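Local coordinates for protein glycerol dehydrogenase (Schizosaccharomyces pombe, PDB 1TA9) that oxidises glycerol to dihydroxyacetone with NAD(+) as the hydride acceptor, probably using a zinc cofactor, and takes part in glycerol assimilation, at residues 232-237 against 359-364; 222-227 against 333-338; 353-358 against 418-423; 272-277 against 291-296. All coordinates share one frame; numbering follows the deposited sequence.

Contact 1: residues 232-237 against 359-364; sequences DALSTW and ASFMAK. With K (potassium ion), chain J; ZN (zinc ion), chain I.
L234 and M362 mark the closest backbone approach of segments 232-237 and 359-364, yet the CA atom of L234 is still 8.7 Å from the CA atom of M362, so side chains alone bridge the two helices. Both belong to the helical domain that follows the nucleotide-binding part in iron-containing alcohol dehydrogenases. The bridge is apolar and centred on L234, whose CA-CB bond points toward the opposing helix. With chi2 at 172° its CD1 is the fully extended branch, and this methyl reaches CG of M362 at 3.8 Å. The same CD1 lies in the ring plane of F361, at the edge of the ring. The second methyl, CD2, comes in obliquely and stands 3.8 Å from CE2 of F361, so both branches meet the CD2-CE2 side of the ring, CD1 in its plane and CD2 to one side of it. M362 runs past L234 in the opposite direction, its extended chain carrying it on to L342 of helix 333-347 and to I369. Helix 258-284 adds L271 beside L234 and A275 beside F361.

The other side of helix 223-245 is polar and holds the metals. Potassium is bound by the backbone O of D232 at 2.8 Å, by OG1 of T236 at 3.0 Å and, at longer range, by OG of S235; D182 and a water also bind it. Leucine packing and metal binding thus occupy different sides of one helix turn. H315 and H333 join D232 at the zinc, which probably serves catalysis, and OD2 of D232 meets that zinc at 2.2 Å.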
# COMPACT_ATOMS: atom_id res chain seq x y z
N ASP B 232 8.26 -14.92 -29.41
CA ASP B 232 9.61 -14.41 -29.59
C ASP B 232 9.75 -13.13 -28.78
O ASP B 232 10.76 -12.92 -28.10
CB ASP B 232 9.87 -14.12 -31.08
CG ASP B 232 11.35 -14.08 -31.41
OD1 ASP B 232 11.71 -13.59 -32.50
OD2 ASP B 232 12.15 -14.56 -30.58
N ALA B 233 8.74 -12.27 -28.83
CA ALA B 233 8.78 -11.00 -28.10
C ALA B 233 8.85 -11.21 -26.58
O ALA B 233 9.49 -10.43 -25.87
CB ALA B 233 7.56 -10.15 -28.47
N LEU B 234 8.20 -12.26 -26.08
CA LEU B 234 8.23 -12.55 -24.65
C LEU B 234 9.62 -12.84 -24.10
O LEU B 234 9.89 -12.57 -22.93
CB LEU B 234 7.31 -13.73 -24.33
CG LEU B 234 5.82 -13.41 -24.19
CD1 LEU B 234 5.03 -14.71 -24.07
CD2 LEU B 234 5.60 -12.53 -22.97
N SER B 235 10.51 -13.39 -24.92
CA SER B 235 11.85 -13.70 -24.43
C SER B 235 12.77 -12.48 -24.36
O SER B 235 13.76 -12.49 -23.64
CB SER B 235 12.50 -14.77 -25.30
OG SER B 235 12.86 -14.26 -26.57
N THR B 236 12.42 -11.43 -25.10
CA THR B 236 13.24 -10.23 -25.13
C THR B 236 13.58 -9.65 -23.76
O THR B 236 14.76 -9.48 -23.44
CB THR B 236 12.58 -9.12 -25.97
OG1 THR B 236 12.40 -9.59 -27.31
CG2 THR B 236 13.46 -7.87 -25.99
N TRP B 237 12.57 -9.34 -22.96
CA TRP B 237 12.82 -8.77 -21.65
C TRP B 237 13.61 -9.74 -20.78
O TRP B 237 14.55 -9.35 -20.10
CB TRP B 237 11.51 -8.40 -20.95
CG TRP B 237 11.70 -7.79 -19.60
CD1 TRP B 237 12.08 -6.50 -19.32
CD2 TRP B 237 11.55 -8.44 -18.33
NE1 TRP B 237 12.17 -6.31 -17.96
CE2 TRP B 237 11.85 -7.49 -17.33
CE3 TRP B 237 11.19 -9.74 -17.95
CZ2 TRP B 237 11.80 -7.80 -15.97
CZ3 TRP B 237 11.14 -10.05 -16.59
CH2 TRP B 237 11.45 -9.08 -15.62
N ALA B 359 4.09 -18.86 -17.58
CA ALA B 359 3.53 -20.01 -18.28
C ALA B 359 2.03 -19.82 -18.53
O ALA B 359 1.53 -20.18 -19.60
CB ALA B 359 3.77 -21.28 -17.47
N SER B 360 1.31 -19.27 -17.55
CA SER B 360 -0.12 -19.05 -17.72
C SER B 360 -0.39 -18.04 -18.83
O SER B 360 -1.33 -18.20 -19.61
CB SER B 360 -0.76 -18.56 -16.41
OG SER B 360 -0.12 -17.40 -15.93
N PHE B 361 0.45 -17.01 -18.91
CA PHE B 361 0.31 -15.99 -19.94
C PHE B 361 0.53 -16.63 -21.31
O PHE B 361 -0.23 -16.38 -22.25
CB PHE B 361 1.35 -14.88 -19.75
CG PHE B 361 1.19 -13.74 -20.72
CD1 PHE B 361 0.20 -12.77 -20.53
CD2 PHE B 361 2.00 -13.64 -21.85
CE1 PHE B 361 0.02 -11.73 -21.45
CE2 PHE B 361 1.83 -12.60 -22.78
CZ PHE B 361 0.84 -11.65 -22.57
N MET B 362 1.57 -17.45 -21.43
CA MET B 362 1.86 -18.13 -22.68
C MET B 362 0.70 -19.03 -23.08
O MET B 362 0.30 -19.08 -24.24
CB MET B 362 3.15 -18.95 -22.58
CG MET B 362 4.41 -18.11 -22.48
SD MET B 362 5.89 -19.14 -22.31
CE MET B 362 7.21 -17.87 -22.34
N ALA B 363 0.14 -19.74 -22.09
CA ALA B 363 -0.98 -20.63 -22.35
C ALA B 363 -2.18 -19.85 -22.88
O ALA B 363 -2.86 -20.30 -23.79
CB ALA B 363 -1.36 -21.37 -21.07
N LYS B 364 -2.45 -18.68 -22.30
CA LYS B 364 -3.59 -17.87 -22.74
C LYS B 364 -3.40 -17.40 -24.18
O LYS B 364 -4.38 -17.18 -24.90
CB LYS B 364 -3.78 -16.66 -21.82
CG LYS B 364 -4.05 -17.03 -20.37
CD LYS B 364 -4.21 -15.81 -19.48
CE LYS B 364 -4.44 -16.22 -18.04
NZ LYS B 364 -4.64 -15.04 -17.14
K K J . 13.35 -12.07 -28.80
ZN ZN I . 13.94 -14.83 -31.87
O HOH W 1 15.24 -12.04 -27.05

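Contact 2: residues 222-227 against 333-338; sequences PVRFLI and HGEKVA. With ZN (zinc ion), chain I.
R224 sends its CG anti to the backbone N (chi1 180°) and stays extended as far as NE, while E335, with CG beside its own backbone N and the chain straight beyond, meets it at about a right angle. This buried salt bridge joins helix 223-245 to the first turn of helix 333-347 in the helical domain of the iron-containing alcohol dehydrogenase fold. The grip is side-on and two-pronged. NE of R224 bonds OE2 of E335 at 2.7 Å, nearly straight at 174°, and NH2 of R224 takes OE1 of E335 at 2.8 Å. Both oxygens are met on their syn sides and lie close to the guanidinium plane, although the carboxylate is turned 24° from it.

Further bonds fix both groups. OE1 also accepts from the backbone N of M332, NH2 donates to the O of R330, and NH1 reaches the O atoms of S439 and S442, which ties the C-terminal tail to this pair. A water donates to OE2 of E335 and to the backbone O of R224. The buried charges are therefore paired and widely bonded, consistent with a rigid joint beside the metal site: two residues before E335, NE2 of H333 binds the zinc at 2.2 Å.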
# COMPACT_ATOMS: atom_id res chain seq x y z
N PRO B 222 -2.67 -15.83 -40.94
CA PRO B 222 -3.17 -16.71 -39.88
C PRO B 222 -2.64 -16.25 -38.52
O PRO B 222 -1.46 -15.95 -38.39
CB PRO B 222 -2.61 -18.07 -40.27
CG PRO B 222 -2.60 -17.99 -41.77
CD PRO B 222 -2.04 -16.61 -42.02
N VAL B 223 -3.51 -16.20 -37.52
CA VAL B 223 -3.10 -15.73 -36.20
C VAL B 223 -1.97 -16.55 -35.55
O VAL B 223 -1.32 -16.08 -34.62
CB VAL B 223 -4.33 -15.65 -35.25
CG1 VAL B 223 -4.85 -17.05 -34.94
CG2 VAL B 223 -3.96 -14.89 -33.98
N ARG B 224 -1.73 -17.76 -36.05
CA ARG B 224 -0.63 -18.56 -35.49
C ARG B 224 0.68 -17.77 -35.66
O ARG B 224 1.56 -17.84 -34.81
CB ARG B 224 -0.53 -19.91 -36.20
CG ARG B 224 0.59 -20.79 -35.67
CD ARG B 224 0.85 -22.03 -36.54
NE ARG B 224 2.01 -22.78 -36.03
CZ ARG B 224 2.62 -23.76 -36.69
NH1 ARG B 224 2.20 -24.13 -37.89
NH2 ARG B 224 3.66 -24.37 -36.14
N PHE B 225 0.80 -17.03 -36.75
CA PHE B 225 2.00 -16.24 -37.01
C PHE B 225 2.22 -15.14 -35.96
O PHE B 225 3.33 -14.96 -35.47
CB PHE B 225 1.93 -15.60 -38.40
CG PHE B 225 2.17 -16.57 -39.53
CD1 PHE B 225 3.47 -16.98 -39.84
CD2 PHE B 225 1.11 -17.08 -40.26
CE1 PHE B 225 3.70 -17.89 -40.87
CE2 PHE B 225 1.33 -17.99 -41.30
CZ PHE B 225 2.63 -18.40 -41.60
N LEU B 226 1.16 -14.41 -35.64
CA LEU B 226 1.24 -13.34 -34.65
C LEU B 226 1.64 -13.93 -33.30
O LEU B 226 2.47 -13.36 -32.59
CB LEU B 226 -0.10 -12.62 -34.51
CG LEU B 226 -0.15 -11.50 -33.45
CD1 LEU B 226 0.69 -10.32 -33.93
CD2 LEU B 226 -1.59 -11.06 -33.21
N ILE B 227 1.04 -15.06 -32.96
CA ILE B 227 1.32 -15.72 -31.69
C ILE B 227 2.79 -16.14 -31.62
O ILE B 227 3.41 -16.05 -30.56
CB ILE B 227 0.39 -16.94 -31.50
CG1 ILE B 227 -1.04 -16.44 -31.30
CG2 ILE B 227 0.85 -17.76 -30.29
CD1 ILE B 227 -2.11 -17.52 -31.31
N HIS B 333 9.44 -20.42 -35.09
CA HIS B 333 10.48 -19.87 -34.24
C HIS B 333 10.01 -19.46 -32.85
O HIS B 333 10.58 -19.87 -31.84
CB HIS B 333 11.12 -18.66 -34.92
CG HIS B 333 12.22 -18.05 -34.11
ND1 HIS B 333 13.41 -18.70 -33.86
CD2 HIS B 333 12.30 -16.85 -33.48
CE1 HIS B 333 14.18 -17.94 -33.10
NE2 HIS B 333 13.53 -16.81 -32.85
N GLY B 334 8.97 -18.63 -32.80
CA GLY B 334 8.44 -18.16 -31.53
C GLY B 334 7.87 -19.24 -30.63
O GLY B 334 7.89 -19.11 -29.40
N GLU B 335 7.34 -20.30 -31.23
CA GLU B 335 6.77 -21.39 -30.45
C GLU B 335 7.89 -22.08 -29.68
O GLU B 335 7.72 -22.47 -28.53
CB GLU B 335 6.03 -22.36 -31.38
CG GLU B 335 5.02 -21.62 -32.26
CD GLU B 335 4.29 -22.50 -33.26
OE1 GLU B 335 4.89 -23.49 -33.74
OE2 GLU B 335 3.14 -22.18 -33.60
N LYS B 336 9.04 -22.21 -30.32
CA LYS B 336 10.19 -22.83 -29.67
C LYS B 336 10.81 -21.86 -28.66
O LYS B 336 11.18 -22.26 -27.56
CB LYS B 336 11.23 -23.24 -30.72
CG LYS B 336 10.80 -24.43 -31.58
CD LYS B 336 11.82 -24.77 -32.66
CE LYS B 336 11.91 -23.68 -33.72
NZ LYS B 336 12.84 -24.05 -34.84
N VAL B 337 10.91 -20.59 -29.03
CA VAL B 337 11.50 -19.59 -28.14
C VAL B 337 10.72 -19.44 -26.84
O VAL B 337 11.30 -19.26 -25.77
CB VAL B 337 11.59 -18.20 -28.82
CG1 VAL B 337 11.93 -17.13 -27.79
CG2 VAL B 337 12.66 -18.22 -29.90
N ALA B 338 9.39 -19.51 -26.93
CA ALA B 338 8.56 -19.40 -25.74
C ALA B 338 8.91 -20.52 -24.76
O ALA B 338 9.11 -20.27 -23.57
CB ALA B 338 7.09 -19.46 -26.12
ZN ZN I . 13.94 -14.83 -31.87
O HOH W 2 1.93 -19.76 -32.63

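Contact 3: residues 353-358 against 418-423; sequences EDFNNL and DSYSQK
F355 leaves its helix with CB directed toward Y420, and CG, anti to the backbone N (chi1 167°), comes 4.0 Å from CD2 of Y420. Along one side of the ring, CD1 nears CB of Y420 and CE1 presses on that CB at 3.3 Å, a tight carbon-carbon contact. Along the other side, CD2 lies 3.9 Å from CD2 of Y420 and CE2 stays close to the same atom. At the tip, CZ meets OG of S421 at 3.7 Å, the hydroxyl lying near the ring plane while it hydrogen-bonds to the O of I369. The result is a T-shaped stack: the Y420 edge meets the F355 face, with planes at 88° and Y420 CD2 3.8 Å above the F355 plane, over its centre. Were an alanine at F355, the Y420 edge would probably lose the face it rests on, leaving a gap beside S421. A water joins the segments nearby by donating to OD1 of N356 and O of Y420.

This packing fixes helix 352-364 against helix 407-428. L342 and V345 of helix 333-347 also touch F355, V417 reaches it from helix 407-428, and Y420 packs on S277 of a neighbouring subunit.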
# COMPACT_ATOMS: atom_id res chain seq x y z
N GLU B 353 5.82 -19.75 -8.32
CA GLU B 353 4.72 -18.82 -8.60
C GLU B 353 5.03 -17.90 -9.78
O GLU B 353 4.17 -17.64 -10.61
CB GLU B 353 4.40 -17.97 -7.36
CG GLU B 353 3.66 -18.72 -6.27
CD GLU B 353 2.27 -19.18 -6.71
OE1 GLU B 353 1.42 -18.31 -7.01
OE2 GLU B 353 2.04 -20.41 -6.76
N ASP B 354 6.27 -17.42 -9.86
CA ASP B 354 6.67 -16.55 -10.95
C ASP B 354 6.74 -17.30 -12.28
O ASP B 354 6.46 -16.74 -13.34
CB ASP B 354 8.01 -15.90 -10.64
CG ASP B 354 7.92 -14.95 -9.47
OD1 ASP B 354 8.57 -15.19 -8.43
OD2 ASP B 354 7.17 -13.95 -9.59
N PHE B 355 7.12 -18.57 -12.22
CA PHE B 355 7.16 -19.38 -13.43
C PHE B 355 5.72 -19.52 -13.91
O PHE B 355 5.43 -19.33 -15.09
CB PHE B 355 7.76 -20.77 -13.14
CG PHE B 355 7.55 -21.78 -14.25
CD1 PHE B 355 6.33 -22.44 -14.39
CD2 PHE B 355 8.57 -22.05 -15.16
CE1 PHE B 355 6.13 -23.37 -15.41
CE2 PHE B 355 8.38 -22.98 -16.19
CZ PHE B 355 7.16 -23.64 -16.31
N ASN B 356 4.81 -19.82 -12.98
CA ASN B 356 3.41 -19.98 -13.32
C ASN B 356 2.80 -18.73 -13.96
O ASN B 356 1.98 -18.83 -14.87
CB ASN B 356 2.59 -20.36 -12.08
CG ASN B 356 2.86 -21.78 -11.62
OD1 ASN B 356 3.43 -22.58 -12.36
ND2 ASN B 356 2.45 -22.09 -10.40
N ASN B 357 3.19 -17.56 -13.48
CA ASN B 357 2.65 -16.34 -14.05
C ASN B 357 3.01 -16.21 -15.53
O ASN B 357 2.19 -15.77 -16.34
CB ASN B 357 3.14 -15.11 -13.27
CG ASN B 357 2.51 -15.01 -11.89
OD1 ASN B 357 1.40 -15.51 -11.67
ND2 ASN B 357 3.18 -14.34 -10.97
N LEU B 358 4.23 -16.60 -15.89
CA LEU B 358 4.65 -16.51 -17.29
C LEU B 358 4.04 -17.64 -18.11
O LEU B 358 3.54 -17.42 -19.21
CB LEU B 358 6.18 -16.55 -17.39
CG LEU B 358 6.79 -16.38 -18.79
CD1 LEU B 358 6.33 -15.06 -19.41
CD2 LEU B 358 8.31 -16.42 -18.68
N ASP B 418 8.38 -28.96 -18.40
CA ASP B 418 7.26 -29.84 -18.73
C ASP B 418 6.45 -30.23 -17.49
O ASP B 418 5.22 -30.15 -17.51
CB ASP B 418 7.78 -31.09 -19.43
CG ASP B 418 6.66 -32.00 -19.89
OD1 ASP B 418 5.84 -31.55 -20.73
OD2 ASP B 418 6.60 -33.15 -19.42
N SER B 419 7.12 -30.64 -16.42
CA SER B 419 6.42 -31.02 -15.20
C SER B 419 5.73 -29.82 -14.53
O SER B 419 4.61 -29.94 -14.03
CB SER B 419 7.39 -31.66 -14.21
OG SER B 419 7.88 -32.90 -14.70
N TYR B 420 6.41 -28.68 -14.51
CA TYR B 420 5.84 -27.47 -13.90
C TYR B 420 4.56 -27.06 -14.64
O TYR B 420 3.54 -26.76 -14.02
CB TYR B 420 6.84 -26.30 -13.97
CG TYR B 420 8.08 -26.39 -13.10
CD1 TYR B 420 8.38 -27.54 -12.37
CD2 TYR B 420 8.97 -25.32 -13.04
CE1 TYR B 420 9.57 -27.62 -11.60
CE2 TYR B 420 10.15 -25.38 -12.28
CZ TYR B 420 10.44 -26.53 -11.57
OH TYR B 420 11.60 -26.58 -10.83
N SER B 421 4.64 -27.02 -15.97
CA SER B 421 3.49 -26.65 -16.79
C SER B 421 2.35 -27.64 -16.61
O SER B 421 1.19 -27.25 -16.50
CB SER B 421 3.89 -26.58 -18.27
OG SER B 421 4.79 -25.50 -18.51
N GLN B 422 2.66 -28.93 -16.58
CA GLN B 422 1.62 -29.93 -16.39
C GLN B 422 0.93 -29.76 -15.04
O GLN B 422 -0.28 -29.97 -14.92
CB GLN B 422 2.19 -31.35 -16.49
CG GLN B 422 2.60 -31.74 -17.89
CD GLN B 422 2.89 -33.22 -17.99
OE1 GLN B 422 2.03 -34.05 -17.67
NE2 GLN B 422 4.09 -33.57 -18.43
N LYS B 423 1.70 -29.38 -14.02
CA LYS B 423 1.11 -29.19 -12.69
C LYS B 423 0.19 -27.97 -12.72
O LYS B 423 -0.92 -28.01 -12.18
CB LYS B 423 2.20 -28.99 -11.64
CG LYS B 423 1.67 -28.87 -10.20
CD LYS B 423 1.01 -30.17 -9.74
CE LYS B 423 0.62 -30.10 -8.27
NZ LYS B 423 0.09 -31.40 -7.76
O HOH W 3 3.61 -25.36 -11.71

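Contact 4: residues 272-277 against 291-296; sequences EKYALS and FENVVE
The Y274 ring presents one face to the N293 amide, whose plane is turned 63° from that of the ring. ND2 of N293 stands 3.4 Å above the ring plane, over its centre, and its nearest ring atom is CE2 of Y274 at 3.5 Å. This is an amide-on-aromatic contact between helices 258-284 and 289-307, successive members of the helical domain of the iron-containing alcohol dehydrogenase fold. Their local axes cross at -116° with a closest approach of 8.3 Å. CB of K273 lies over the opposite ring face, offset toward the rim, so the phenol is sandwiched.

The polar ends look outward to other chains. OH of Y274 bonds the O of D349 of a neighbouring subunit, and ND2 of N293 bonds OD1 of that same D349, so ring and amide converge on one foreign residue. On its other side, OD1 of N293 is met by NH1 of R64 of a further subunit. A serine in place of Y274 would probably strip ND2 of N293 of its aromatic cover and leave the O of D349 in the neighbouring subunit without its phenol partner.

V294 supplies the apolar half. Its CG2 lies anti to its own carbonyl carbon and is thereby aimed at the backbone just before the kink, where N of L276 and of S277 lack bonds to the preceding turn. That methyl touches CB of Y274 at 3.8 Å. It sits closer still to the Y274 carbonyl, where CG2 of V294 is 3.4 Å from O.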
# COMPACT_ATOMS: atom_id res chain seq x y z
N GLU B 272 1.79 -7.50 -22.15
CA GLU B 272 0.93 -7.72 -21.00
C GLU B 272 -0.42 -7.05 -21.16
O GLU B 272 -1.46 -7.62 -20.82
CB GLU B 272 1.61 -7.22 -19.72
CG GLU B 272 2.66 -8.18 -19.17
CD GLU B 272 3.30 -7.69 -17.88
OE1 GLU B 272 2.58 -7.13 -17.02
OE2 GLU B 272 4.52 -7.88 -17.73
N LYS B 273 -0.42 -5.84 -21.70
CA LYS B 273 -1.66 -5.10 -21.89
C LYS B 273 -2.46 -5.50 -23.12
O LYS B 273 -3.69 -5.62 -23.06
CB LYS B 273 -1.38 -3.60 -22.00
CG LYS B 273 -0.86 -2.92 -20.74
CD LYS B 273 -0.56 -1.45 -21.04
CE LYS B 273 -0.05 -0.71 -19.81
NZ LYS B 273 0.25 0.71 -20.16
N TYR B 274 -1.77 -5.74 -24.23
CA TYR B 274 -2.45 -6.01 -25.49
C TYR B 274 -2.28 -7.34 -26.23
O TYR B 274 -2.92 -7.54 -27.26
CB TYR B 274 -2.09 -4.88 -26.45
CG TYR B 274 -2.38 -3.51 -25.90
CD1 TYR B 274 -3.68 -3.04 -25.80
CD2 TYR B 274 -1.34 -2.69 -25.44
CE1 TYR B 274 -3.96 -1.79 -25.26
CE2 TYR B 274 -1.61 -1.42 -24.89
CZ TYR B 274 -2.93 -0.99 -24.81
OH TYR B 274 -3.22 0.26 -24.29
N ALA B 275 -1.45 -8.25 -25.74
CA ALA B 275 -1.27 -9.51 -26.46
C ALA B 275 -2.56 -10.27 -26.79
O ALA B 275 -2.78 -10.64 -27.95
CB ALA B 275 -0.31 -10.42 -25.69
N LEU B 276 -3.40 -10.50 -25.79
CA LEU B 276 -4.64 -11.23 -26.03
C LEU B 276 -5.64 -10.47 -26.89
O LEU B 276 -6.35 -11.07 -27.69
CB LEU B 276 -5.30 -11.64 -24.71
CG LEU B 276 -6.66 -12.35 -24.86
CD1 LEU B 276 -6.57 -13.49 -25.88
CD2 LEU B 276 -7.09 -12.89 -23.50
N SER B 277 -5.70 -9.15 -26.73
CA SER B 277 -6.63 -8.37 -27.54
C SER B 277 -6.15 -8.33 -29.00
O SER B 277 -6.96 -8.30 -29.92
CB SER B 277 -6.83 -6.95 -26.97
OG SER B 277 -5.61 -6.34 -26.57
N PHE B 291 -4.07 -4.36 -31.78
CA PHE B 291 -3.37 -5.24 -32.71
C PHE B 291 -2.11 -4.52 -33.19
O PHE B 291 -1.02 -5.08 -33.21
CB PHE B 291 -4.26 -5.57 -33.92
CG PHE B 291 -3.54 -6.28 -35.04
CD1 PHE B 291 -3.18 -7.62 -34.91
CD2 PHE B 291 -3.22 -5.61 -36.22
CE1 PHE B 291 -2.52 -8.29 -35.95
CE2 PHE B 291 -2.56 -6.27 -37.26
CZ PHE B 291 -2.21 -7.61 -37.12
N GLU B 292 -2.27 -3.26 -33.60
CA GLU B 292 -1.13 -2.48 -34.07
C GLU B 292 -0.06 -2.35 -32.99
O GLU B 292 1.14 -2.32 -33.29
CB GLU B 292 -1.59 -1.09 -34.52
CG GLU B 292 -2.57 -1.09 -35.69
CD GLU B 292 -1.92 -0.69 -37.01
OE1 GLU B 292 -2.59 -0.79 -38.06
OE2 GLU B 292 -0.74 -0.28 -37.01
N ASN B 293 -0.48 -2.26 -31.73
CA ASN B 293 0.49 -2.13 -30.64
C ASN B 293 1.38 -3.36 -30.55
O ASN B 293 2.59 -3.26 -30.33
CB ASN B 293 -0.22 -1.95 -29.29
CG ASN B 293 -0.89 -0.60 -29.16
OD1 ASN B 293 -0.55 0.35 -29.86
ND2 ASN B 293 -1.85 -0.51 -28.24
N VAL B 294 0.77 -4.53 -30.71
CA VAL B 294 1.52 -5.78 -30.64
C VAL B 294 2.40 -5.97 -31.87
O VAL B 294 3.47 -6.58 -31.79
CB VAL B 294 0.57 -6.98 -30.44
CG1 VAL B 294 1.35 -8.29 -30.46
CG2 VAL B 294 -0.15 -6.82 -29.10
N VAL B 295 1.97 -5.44 -33.01
CA VAL B 295 2.81 -5.54 -34.20
C VAL B 295 4.07 -4.73 -33.89
O VAL B 295 5.18 -5.15 -34.21
CB VAL B 295 2.11 -4.97 -35.46
CG1 VAL B 295 3.11 -4.84 -36.60
CG2 VAL B 295 0.98 -5.91 -35.89
N GLU B 296 3.89 -3.58 -33.25
CA GLU B 296 5.05 -2.76 -32.90
C GLU B 296 5.92 -3.48 -31.86
O GLU B 296 7.14 -3.47 -31.95
CB GLU B 296 4.65 -1.38 -32.34
CG GLU B 296 5.88 -0.49 -32.12
CD GLU B 296 5.62 0.73 -31.25
OE1 GLU B 296 6.60 1.21 -30.64
OE2 GLU B 296 4.48 1.23 -31.19

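How the contacts relate
All four contacts join helices of the helical domain. Helix 223-245 serves contacts 1 and 2, whose centres lie 10 Å apart and which both reach the zinc; helix 352-364 serves contacts 1 and 3, 12 Å apart between centres. Contact 4 is nested in sequence within the loops closed by contacts 1 and 2 and touches both, through F361 on A275 and L226 on F291 and V294. Contact 3 alternates with contact 1 along the chain, and its centre lies about 23 Å from that of contact 4, without touching it. Contacts 1 and 2 thus pack round the metal site, whereas contacts 3 and 4 carry the helix packing out to surfaces that meet other subunits.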